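Local coordinates for protein alpha-L-arabinosidase (Xanthomonas axonopodis pv. citri, PDB 6D25) that probably cleaves alpha-L-arabinofuranosyl side groups from arabinoxylans by hydrolysis, coping with internally di-substituted xylose units, as a trimeric GH51 arabinofuranosidase, at residues W288-I302 with L346-F359. Sequence-based numbering, arbitrary orientation.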
ATOM      1  N   TRP A 288      -0.144  -7.563  44.689  1.00 20.99           N
ATOM      2  CA  TRP A 288      -1.526  -7.040  44.740  1.00 20.36           C
ATOM      3  C   TRP A 288      -1.523  -5.532  44.479  1.00 20.39           C
ATOM      4  O   TRP A 288      -2.149  -5.043  43.514  1.00 19.40           O
ATOM      5  CB  TRP A 288      -2.132  -7.380  46.103  1.00 20.40           C
ATOM      6  CG  TRP A 288      -3.417  -6.712  46.468  1.00 20.56           C
ATOM      7  CD1 TRP A 288      -3.545  -5.557  47.181  1.00 20.88           C
ATOM      8  CD2 TRP A 288      -4.754  -7.190  46.216  1.00 19.90           C
ATOM      9  NE1 TRP A 288      -4.866  -5.268  47.376  1.00 20.46           N
ATOM     10  CE2 TRP A 288      -5.635  -6.231  46.771  1.00 20.07           C
ATOM     11  CE3 TRP A 288      -5.298  -8.295  45.554  1.00 19.75           C
ATOM     12  CZ2 TRP A 288      -7.023  -6.368  46.712  1.00 19.53           C
ATOM     13  CZ3 TRP A 288      -6.673  -8.435  45.488  1.00 19.84           C
ATOM     14  CH2 TRP A 288      -7.527  -7.470  46.057  1.00 19.66           C
ATOM     15  N   ILE A 289      -0.793  -4.792  45.329  1.00 21.51           N
ATOM     16  CA  ILE A 289      -0.858  -3.340  45.224  1.00 21.78           C
ATOM     17  C   ILE A 289      -0.194  -2.877  43.922  1.00 22.51           C
ATOM     18  O   ILE A 289      -0.662  -1.897  43.329  1.00 21.99           O
ATOM     19  CB  ILE A 289      -0.256  -2.649  46.464  1.00 22.84           C
ATOM     20  CG1 ILE A 289      -0.709  -1.181  46.524  1.00 22.56           C
ATOM     21  CG2 ILE A 289       1.254  -2.811  46.497  1.00 23.12           C
ATOM     22  CD1 ILE A 289      -0.298  -0.459  47.775  1.00 23.89           C
ATOM     23  N   GLN A 290       0.858  -3.566  43.462  1.00 23.21           N
ATOM     24  CA  GLN A 290       1.507  -3.198  42.208  1.00 24.55           C
ATOM     25  C   GLN A 290       0.502  -3.319  41.037  1.00 22.05           C
ATOM     26  O   GLN A 290       0.484  -2.473  40.162  1.00 20.42           O
ATOM     27  CB  GLN A 290       2.757  -4.040  41.921  1.00 28.00           C
ATOM     28  CG  GLN A 290       3.615  -3.396  40.812  1.00 33.67           C
ATOM     29  CD  GLN A 290       4.304  -4.257  39.769  1.00 38.68           C
ATOM     30  OE1 GLN A 290       4.461  -3.812  38.605  1.00 39.64           O
ATOM     31  NE2 GLN A 290       4.770  -5.451  40.181  1.00 38.49           N
ATOM     32  N   THR A 291      -0.291  -4.379  41.027  1.00 19.42           N
ATOM     33  CA  THR A 291      -1.272  -4.579  39.974  1.00 19.12           C
ATOM     34  C   THR A 291      -2.313  -3.448  39.975  1.00 18.62           C
ATOM     35  O   THR A 291      -2.655  -2.900  38.927  1.00 17.45           O
ATOM     36  CB  THR A 291      -1.963  -5.944  40.123  1.00 18.52           C
ATOM     37  OG1 THR A 291      -0.972  -6.959  40.141  1.00 19.04           O
ATOM     38  CG2 THR A 291      -2.943  -6.212  39.020  1.00 18.41           C
ATOM     39  N   LEU A 292      -2.823  -3.097  41.156  1.00 18.32           N
ATOM     40  CA  LEU A 292      -3.828  -2.072  41.238  1.00 18.37           C
ATOM     41  C   LEU A 292      -3.237  -0.696  40.879  1.00 18.70           C
ATOM     42  O   LEU A 292      -3.888   0.117  40.232  1.00 17.00           O
ATOM     43  CB  LEU A 292      -4.456  -2.086  42.643  1.00 18.87           C
ATOM     44  CG  LEU A 292      -5.123  -3.397  43.055  1.00 19.17           C
ATOM     45  CD1 LEU A 292      -5.827  -3.247  44.400  1.00 20.74           C
ATOM     46  CD2 LEU A 292      -6.108  -3.878  41.978  1.00 18.89           C
ATOM     47  N   SER A 293      -2.008  -0.434  41.318  1.00 19.45           N
ATOM     48  CA  SER A 293      -1.309   0.798  40.968  1.00 20.48           C
ATOM     49  C   SER A 293      -1.188   0.913  39.442  1.00 20.55           C
ATOM     50  O   SER A 293      -1.504   1.967  38.832  1.00 20.68           O
ATOM     51  CB  SER A 293       0.033   0.846  41.617  1.00 21.17           C
ATOM     52  OG  SER A 293       0.693   2.066  41.325  1.00 22.79           O
ATOM     53  N   ARG A 294      -0.749  -0.156  38.809  1.00 20.93           N
ATOM     54  CA  ARG A 294      -0.619  -0.153  37.365  1.00 21.61           C
ATOM     55  C   ARG A 294      -1.974   0.037  36.680  1.00 19.40           C
ATOM     56  O   ARG A 294      -2.030   0.736  35.661  1.00 18.37           O
ATOM     57  CB  ARG A 294       0.073  -1.424  36.870  1.00 24.05           C
ATOM     58  CG  ARG A 294       1.586  -1.319  36.995  1.00 27.69           C
ATOM     59  CD  ARG A 294       2.289  -2.594  36.621  1.00 31.13           C
ATOM     60  NE  ARG A 294       3.749  -2.471  36.612  1.00 35.31           N
ATOM     61  CZ  ARG A 294       4.467  -2.219  35.516  1.00 35.94           C
ATOM     62  NH1 ARG A 294       5.775  -2.096  35.629  1.00 36.26           N
ATOM     63  NH2 ARG A 294       3.878  -2.113  34.327  1.00 34.16           N
ATOM     64  N   THR A 295      -3.042  -0.556  37.199  1.00 17.92           N
ATOM     65  CA  THR A 295      -4.317  -0.458  36.474  1.00 17.76           C
ATOM     66  C   THR A 295      -4.832   0.993  36.535  1.00 17.15           C
ATOM     67  O   THR A 295      -5.453   1.480  35.602  1.00 16.36           O
ATOM     68  CB  THR A 295      -5.334  -1.505  36.941  1.00 17.68           C
ATOM     69  OG1 THR A 295      -6.142  -1.891  35.818  1.00 17.51           O
ATOM     70  CG2 THR A 295      -6.250  -0.986  38.020  1.00 18.35           C
ATOM     71  N   LEU A 296      -4.539   1.680  37.639  1.00 17.98           N
ATOM     72  CA  LEU A 296      -5.055   3.030  37.851  1.00 18.87           C
ATOM     73  C   LEU A 296      -4.426   4.060  36.887  1.00 18.47           C
ATOM     74  O   LEU A 296      -4.976   5.156  36.708  1.00 18.67           O
ATOM     75  CB  LEU A 296      -4.821   3.434  39.307  1.00 19.66           C
ATOM     76  CG  LEU A 296      -5.819   2.820  40.299  1.00 19.92           C
ATOM     77  CD1 LEU A 296      -5.355   3.075  41.727  1.00 20.57           C
ATOM     78  CD2 LEU A 296      -7.181   3.414  40.116  1.00 19.85           C
ATOM     79  N   VAL A 297      -3.340   3.689  36.260  1.00 18.18           N
ATOM     80  CA  VAL A 297      -2.680   4.552  35.289  1.00 19.01           C
ATOM     81  C   VAL A 297      -3.658   4.869  34.117  1.00 18.32           C
ATOM     82  O   VAL A 297      -3.546   5.910  33.460  1.00 17.79           O
ATOM     83  CB  VAL A 297      -1.372   3.893  34.808  1.00 19.71           C
ATOM     84  CG1 VAL A 297      -0.762   4.626  33.620  1.00 20.53           C
ATOM     85  CG2 VAL A 297      -0.340   3.766  35.913  1.00 20.21           C
ATOM     86  N   MET A 298      -4.626   3.988  33.883  1.00 17.69           N
ATOM     87  CA  MET A 298      -5.679   4.240  32.872  1.00 17.88           C
ATOM     88  C   MET A 298      -6.253   5.662  32.992  1.00 18.08           C
ATOM     89  O   MET A 298      -6.546   6.292  31.973  1.00 16.67           O
ATOM     90  CB  MET A 298      -6.798   3.211  33.001  1.00 17.80           C
ATOM     91  CG  MET A 298      -7.918   3.369  31.989  1.00 18.66           C
ATOM     92  SD  MET A 298      -7.452   3.000  30.294  1.00 18.25           S
ATOM     93  CE  MET A 298      -7.464   1.209  30.279  1.00 18.08           C
ATOM     94  N   ASP A 299      -6.437   6.173  34.219  1.00 18.73           N
ATOM     95  CA  ASP A 299      -7.039   7.479  34.371  1.00 20.05           C
ATOM     96  C   ASP A 299      -6.138   8.577  33.770  1.00 20.04           C
ATOM     97  O   ASP A 299      -6.617   9.446  33.060  1.00 19.88           O
ATOM     98  CB  ASP A 299      -7.366   7.812  35.825  1.00 22.62           C
ATOM     99  CG  ASP A 299      -8.134   9.126  35.912  1.00 25.34           C
ATOM    100  OD1 ASP A 299      -9.252   9.197  35.443  1.00 27.44           O
ATOM    101  OD2 ASP A 299      -7.565  10.085  36.370  1.00 31.19           O
ATOM    102  N   GLU A 300      -4.832   8.526  34.058  1.00 19.89           N
ATOM    103  CA  GLU A 300      -3.875   9.487  33.513  1.00 20.67           C
ATOM    104  C   GLU A 300      -3.838   9.396  31.978  1.00 19.58           C
ATOM    105  O   GLU A 300      -3.825  10.418  31.291  1.00 19.12           O
ATOM    106  CB  GLU A 300      -2.485   9.227  34.106  1.00 22.99           C
ATOM    107  CG  GLU A 300      -1.407  10.082  33.498  1.00 26.83           C
ATOM    108  CD  GLU A 300       0.008   9.779  33.975  1.00 30.66           C
ATOM    109  OE1 GLU A 300       0.164   9.014  34.972  1.00 31.64           O
ATOM    110  OE2 GLU A 300       0.939  10.330  33.335  1.00 33.10           O
ATOM    111  N   LEU A 301      -3.785   8.174  31.440  1.00 18.43           N
ATOM    112  CA  LEU A 301      -3.747   7.979  29.979  1.00 18.05           C
ATOM    113  C   LEU A 301      -5.000   8.575  29.335  1.00 17.75           C
ATOM    114  O   LEU A 301      -4.890   9.325  28.343  1.00 17.34           O
ATOM    115  CB  LEU A 301      -3.652   6.490  29.652  1.00 17.90           C
ATOM    116  CG  LEU A 301      -2.389   5.775  30.129  1.00 18.30           C
ATOM    117  CD1 LEU A 301      -2.488   4.302  29.775  1.00 18.20           C
ATOM    118  CD2 LEU A 301      -1.110   6.380  29.555  1.00 18.70           C
ATOM    119  N   ILE A 302      -6.185   8.257  29.856  1.00 17.19           N
ATOM    120  CA  ILE A 302      -7.405   8.809  29.272  1.00 16.84           C
ATOM    121  C   ILE A 302      -7.382  10.341  29.324  1.00 17.27           C
ATOM    122  O   ILE A 302      -7.730  11.014  28.342  1.00 15.90           O
ATOM    123  CB  ILE A 302      -8.651   8.228  29.948  1.00 16.82           C
ATOM    124  CG1 ILE A 302      -8.805   6.753  29.566  1.00 16.63           C
ATOM    125  CG2 ILE A 302      -9.883   9.038  29.604  1.00 16.98           C
ATOM    126  CD1 ILE A 302      -9.859   5.996  30.358  1.00 16.70           C
ATOM    127  N   LEU A 346      -9.726 -12.557  42.673  1.00 17.00           N
ATOM    128  CA  LEU A 346     -10.306 -11.347  43.273  1.00 17.33           C
ATOM    129  C   LEU A 346      -9.549 -10.084  42.806  1.00 17.30           C
ATOM    130  O   LEU A 346     -10.169  -9.001  42.632  1.00 17.03           O
ATOM    131  CB  LEU A 346     -10.290 -11.467  44.791  1.00 17.56           C
ATOM    132  CG  LEU A 346     -10.893 -10.296  45.562  1.00 17.78           C
ATOM    133  CD1 LEU A 346     -12.360 -10.069  45.203  1.00 17.48           C
ATOM    134  CD2 LEU A 346     -10.700 -10.518  47.078  1.00 18.61           C
ATOM    135  N   ARG A 347      -8.241 -10.206  42.617  1.00 17.52           N
ATOM    136  CA  ARG A 347      -7.433  -9.071  42.139  1.00 17.95           C
ATOM    137  C   ARG A 347      -7.980  -8.560  40.779  1.00 17.40           C
ATOM    138  O   ARG A 347      -8.078  -7.355  40.525  1.00 16.44           O
ATOM    139  CB  ARG A 347      -5.973  -9.512  42.024  1.00 18.63           C
ATOM    140  CG  ARG A 347      -5.006  -8.396  41.630  1.00 19.49           C
ATOM    141  CD  ARG A 347      -3.557  -8.854  41.588  1.00 19.71           C
ATOM    142  NE  ARG A 347      -3.360  -9.972  40.682  1.00 19.84           N
ATOM    143  CZ  ARG A 347      -2.201 -10.650  40.572  1.00 20.68           C
ATOM    144  NH1 ARG A 347      -1.102 -10.193  41.158  1.00 20.20           N
ATOM    145  NH2 ARG A 347      -2.177 -11.796  39.911  1.00 19.86           N
ATOM    146  N   ASP A 348      -8.332  -9.492  39.909  1.00 17.22           N
ATOM    147  CA  ASP A 348      -8.876  -9.173  38.567  1.00 17.09           C
ATOM    148  C   ASP A 348     -10.243  -8.504  38.692  1.00 16.30           C
ATOM    149  O   ASP A 348     -10.552  -7.587  37.915  1.00 15.38           O
ATOM    150  CB  ASP A 348      -8.872 -10.408  37.688  1.00 18.13           C
ATOM    151  CG  ASP A 348      -7.449 -10.914  37.512  1.00 19.59           C
ATOM    152  OD1 ASP A 348      -6.651 -10.158  36.890  1.00 22.57           O
ATOM    153  OD2 ASP A 348      -7.093 -11.988  38.076  1.00 20.54           O
ATOM    154  N   ALA A 349     -11.059  -8.945  39.654  1.00 15.78           N
ATOM    155  CA  ALA A 349     -12.343  -8.262  39.902  1.00 15.30           C
ATOM    156  C   ALA A 349     -12.086  -6.790  40.229  1.00 15.50           C
ATOM    157  O   ALA A 349     -12.761  -5.914  39.672  1.00 14.76           O
ATOM    158  CB  ALA A 349     -13.080  -8.932  41.007  1.00 15.41           C
ATOM    159  N   LEU A 350     -11.145  -6.519  41.153  1.00 15.68           N
ATOM    160  CA  LEU A 350     -10.878  -5.112  41.493  1.00 16.40           C
ATOM    161  C   LEU A 350     -10.352  -4.334  40.280  1.00 16.35           C
ATOM    162  O   LEU A 350     -10.672  -3.139  40.131  1.00 16.83           O
ATOM    163  CB  LEU A 350      -9.920  -5.023  42.692  1.00 17.25           C
ATOM    164  CG  LEU A 350     -10.633  -4.991  44.045  1.00 17.98           C
ATOM    165  CD1 LEU A 350     -11.130  -6.369  44.464  1.00 18.39           C
ATOM    166  CD2 LEU A 350      -9.771  -4.423  45.123  1.00 18.94           C
ATOM    167  N   VAL A 351      -9.511  -4.969  39.451  1.00 15.84           N
ATOM    168  CA  VAL A 351      -9.058  -4.319  38.245  1.00 15.96           C
ATOM    169  C   VAL A 351     -10.272  -3.866  37.425  1.00 15.67           C
ATOM    170  O   VAL A 351     -10.331  -2.714  36.969  1.00 15.85           O
ATOM    171  CB  VAL A 351      -8.103  -5.199  37.414  1.00 15.77           C
ATOM    172  CG1 VAL A 351      -7.959  -4.708  35.993  1.00 15.36           C
ATOM    173  CG2 VAL A 351      -6.741  -5.289  38.086  1.00 16.51           C
ATOM    174  N   ALA A 352     -11.246  -4.751  37.243  1.00 15.49           N
ATOM    175  CA  ALA A 352     -12.431  -4.383  36.453  1.00 15.42           C
ATOM    176  C   ALA A 352     -13.213  -3.247  37.117  1.00 15.76           C
ATOM    177  O   ALA A 352     -13.611  -2.304  36.426  1.00 15.60           O
ATOM    178  CB  ALA A 352     -13.288  -5.605  36.222  1.00 15.54           C
ATOM    179  N   SER A 353     -13.453  -3.300  38.441  1.00 15.94           N
ATOM    180  CA  SER A 353     -14.269  -2.256  39.077  1.00 16.31           C
ATOM    181  C   SER A 353     -13.558  -0.905  38.980  1.00 15.84           C
ATOM    182  O   SER A 353     -14.221   0.116  38.694  1.00 15.84           O
ATOM    183  CB  SER A 353     -14.666  -2.567  40.513  1.00 16.86           C
ATOM    184  OG  SER A 353     -13.519  -2.627  41.331  1.00 19.30           O
ATOM    185  N   LEU A 354     -12.258  -0.891  39.121  1.00 15.29           N
ATOM    186  CA  LEU A 354     -11.533   0.394  39.068  1.00 15.94           C
ATOM    187  C   LEU A 354     -11.595   0.998  37.659  1.00 16.06           C
ATOM    188  O   LEU A 354     -11.746   2.213  37.500  1.00 16.96           O
ATOM    189  CB  LEU A 354     -10.095   0.198  39.529  1.00 16.43           C
ATOM    190  CG  LEU A 354      -9.911  -0.255  40.971  1.00 17.04           C
ATOM    191  CD1 LEU A 354      -8.455  -0.579  41.230  1.00 17.80           C
ATOM    192  CD2 LEU A 354     -10.393   0.803  41.925  1.00 17.96           C
ATOM    193  N   ASN A 355     -11.491   0.163  36.638  1.00 15.90           N
ATOM    194  CA  ASN A 355     -11.566   0.621  35.270  1.00 16.17           C
ATOM    195  C   ASN A 355     -12.966   1.145  34.932  1.00 16.25           C
ATOM    196  O   ASN A 355     -13.088   2.224  34.321  1.00 16.34           O
ATOM    197  CB  ASN A 355     -11.085  -0.431  34.284  1.00 16.05           C
ATOM    198  CG  ASN A 355      -9.582  -0.427  34.171  1.00 17.13           C
ATOM    199  OD1 ASN A 355      -9.019   0.323  33.362  1.00 17.86           O
ATOM    200  ND2 ASN A 355      -8.907  -1.268  34.973  1.00 17.93           N
ATOM    201  N   PHE A 356     -14.008   0.429  35.337  1.00 16.11           N
ATOM    202  CA  PHE A 356     -15.383   0.942  35.136  1.00 16.58           C
ATOM    203  C   PHE A 356     -15.596   2.299  35.831  1.00 16.90           C
ATOM    204  O   PHE A 356     -16.195   3.198  35.242  1.00 16.36           O
ATOM    205  CB  PHE A 356     -16.415  -0.056  35.627  1.00 16.49           C
ATOM    206  CG  PHE A 356     -16.424  -1.368  34.882  1.00 16.71           C
ATOM    207  CD1 PHE A 356     -16.108  -1.438  33.530  1.00 17.22           C
ATOM    208  CD2 PHE A 356     -16.863  -2.518  35.510  1.00 17.14           C
ATOM    209  CE1 PHE A 356     -16.222  -2.631  32.825  1.00 16.80           C
ATOM    210  CE2 PHE A 356     -16.972  -3.704  34.796  1.00 16.87           C
ATOM    211  CZ  PHE A 356     -16.619  -3.760  33.475  1.00 16.74           C
ATOM    212  N   ASP A 357     -15.067   2.440  37.040  1.00 17.45           N
ATOM    213  CA  ASP A 357     -15.150   3.723  37.745  1.00 18.78           C
ATOM    214  C   ASP A 357     -14.511   4.808  36.872  1.00 18.89           C
ATOM    215  O   ASP A 357     -15.106   5.869  36.628  1.00 20.04           O
ATOM    216  CB  ASP A 357     -14.474   3.664  39.113  1.00 19.66           C
ATOM    217  CG  ASP A 357     -15.136   2.781  40.174  1.00 20.28           C
ATOM    218  OD1 ASP A 357     -16.328   2.350  39.972  1.00 20.08           O
ATOM    219  OD2 ASP A 357     -14.433   2.505  41.235  1.00 22.63           O
ATOM    220  N   ILE A 358     -13.301   4.515  36.374  1.00 18.81           N
ATOM    221  CA  ILE A 358     -12.539   5.509  35.620  1.00 18.18           C
ATOM    222  C   ILE A 358     -13.257   5.861  34.308  1.00 17.90           C
ATOM    223  O   ILE A 358     -13.411   7.034  33.942  1.00 18.21           O
ATOM    224  CB  ILE A 358     -11.109   5.014  35.409  1.00 18.43           C
ATOM    225  CG1 ILE A 358     -10.298   5.053  36.707  1.00 18.37           C
ATOM    226  CG2 ILE A 358     -10.403   5.783  34.277  1.00 18.76           C
ATOM    227  CD1 ILE A 358      -9.029   4.209  36.627  1.00 18.42           C
ATOM    228  N   PHE A 359     -13.701   4.850  33.571  1.00 17.41           N
ATOM    229  CA  PHE A 359     -14.382   5.120  32.298  1.00 16.64           C
ATOM    230  C   PHE A 359     -15.606   6.002  32.539  1.00 17.39           C
ATOM    231  O   PHE A 359     -15.864   6.960  31.745  1.00 17.06           O
ATOM    232  CB  PHE A 359     -14.854   3.839  31.618  1.00 15.90           C
ATOM    233  CG  PHE A 359     -13.807   2.822  31.259  1.00 15.38           C
ATOM    234  CD1 PHE A 359     -12.512   3.185  30.991  1.00 15.28           C
ATOM    235  CD2 PHE A 359     -14.157   1.489  31.092  1.00 15.18           C
ATOM    236  CE1 PHE A 359     -11.546   2.235  30.658  1.00 14.94           C
ATOM    237  CE2 PHE A 359     -13.217   0.547  30.730  1.00 14.52           C
ATOM    238  CZ  PHE A 359     -11.913   0.916  30.535  1.00 14.82           C
TER
HETATM  239  O   HOH W   1      -6.363  -0.142  33.251  1.00 12.67           O
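L292 slots among R347, L350, V351 and L354, a knobs-into-holes fit that shows how neighbouring outer helices of a (beta/alpha)8 barrel, the catalytic fold of GH51 enzymes, interlock. Helix 285-312 follows barrel strand 262-269 and helix 346-361 follows strand 319-325, so the two run almost parallel, their axes 9.2 Å apart and 16° from alignment. The other helix supplies a knob in return, I358, which sits among L296, M298, D299 and I302. L292 CD2 lies 4.0 Å from L350 CB, and L354 CD1 also reaches T295 CG2.

Aromatic rings pack toward the two ends of the contact. At one, the indole of W288 slides past the R347 chain, CZ3 coming 3.5 Å from R347 CA, and L350 CD2 packs against its six-membered ring. The indole NE1 bonds to L448 O, tying the barrel helix to the C-terminal beta domain. At the other end I302 CD1 meets the F359 ring at its edge, 3.9 Å from F359 CD1, and M298 CG, anti to its backbone N (chi1 -179°), comes near F359 CE1.

Polar contacts are concentrated midway, around the N355 amide. Its CG stands beside the backbone N (chi1 -82°), anti to the carbonyl carbon, which lets the amide turn back over the preceding turn: ND2 donates to V351 O at 2.8 Å, nearly straight, from the face opposite that used by N355 N. The same ND2 donates across the interface to T295 OG1 (3.0 Å), and both acceptors lie near the amide plane. T295 OG1 also bonds with T269 on the barrel strand. Two further bonds complete the link, as one water donates to N355 OD1 at 2.7 Å and to T295 O at 3.0 Å.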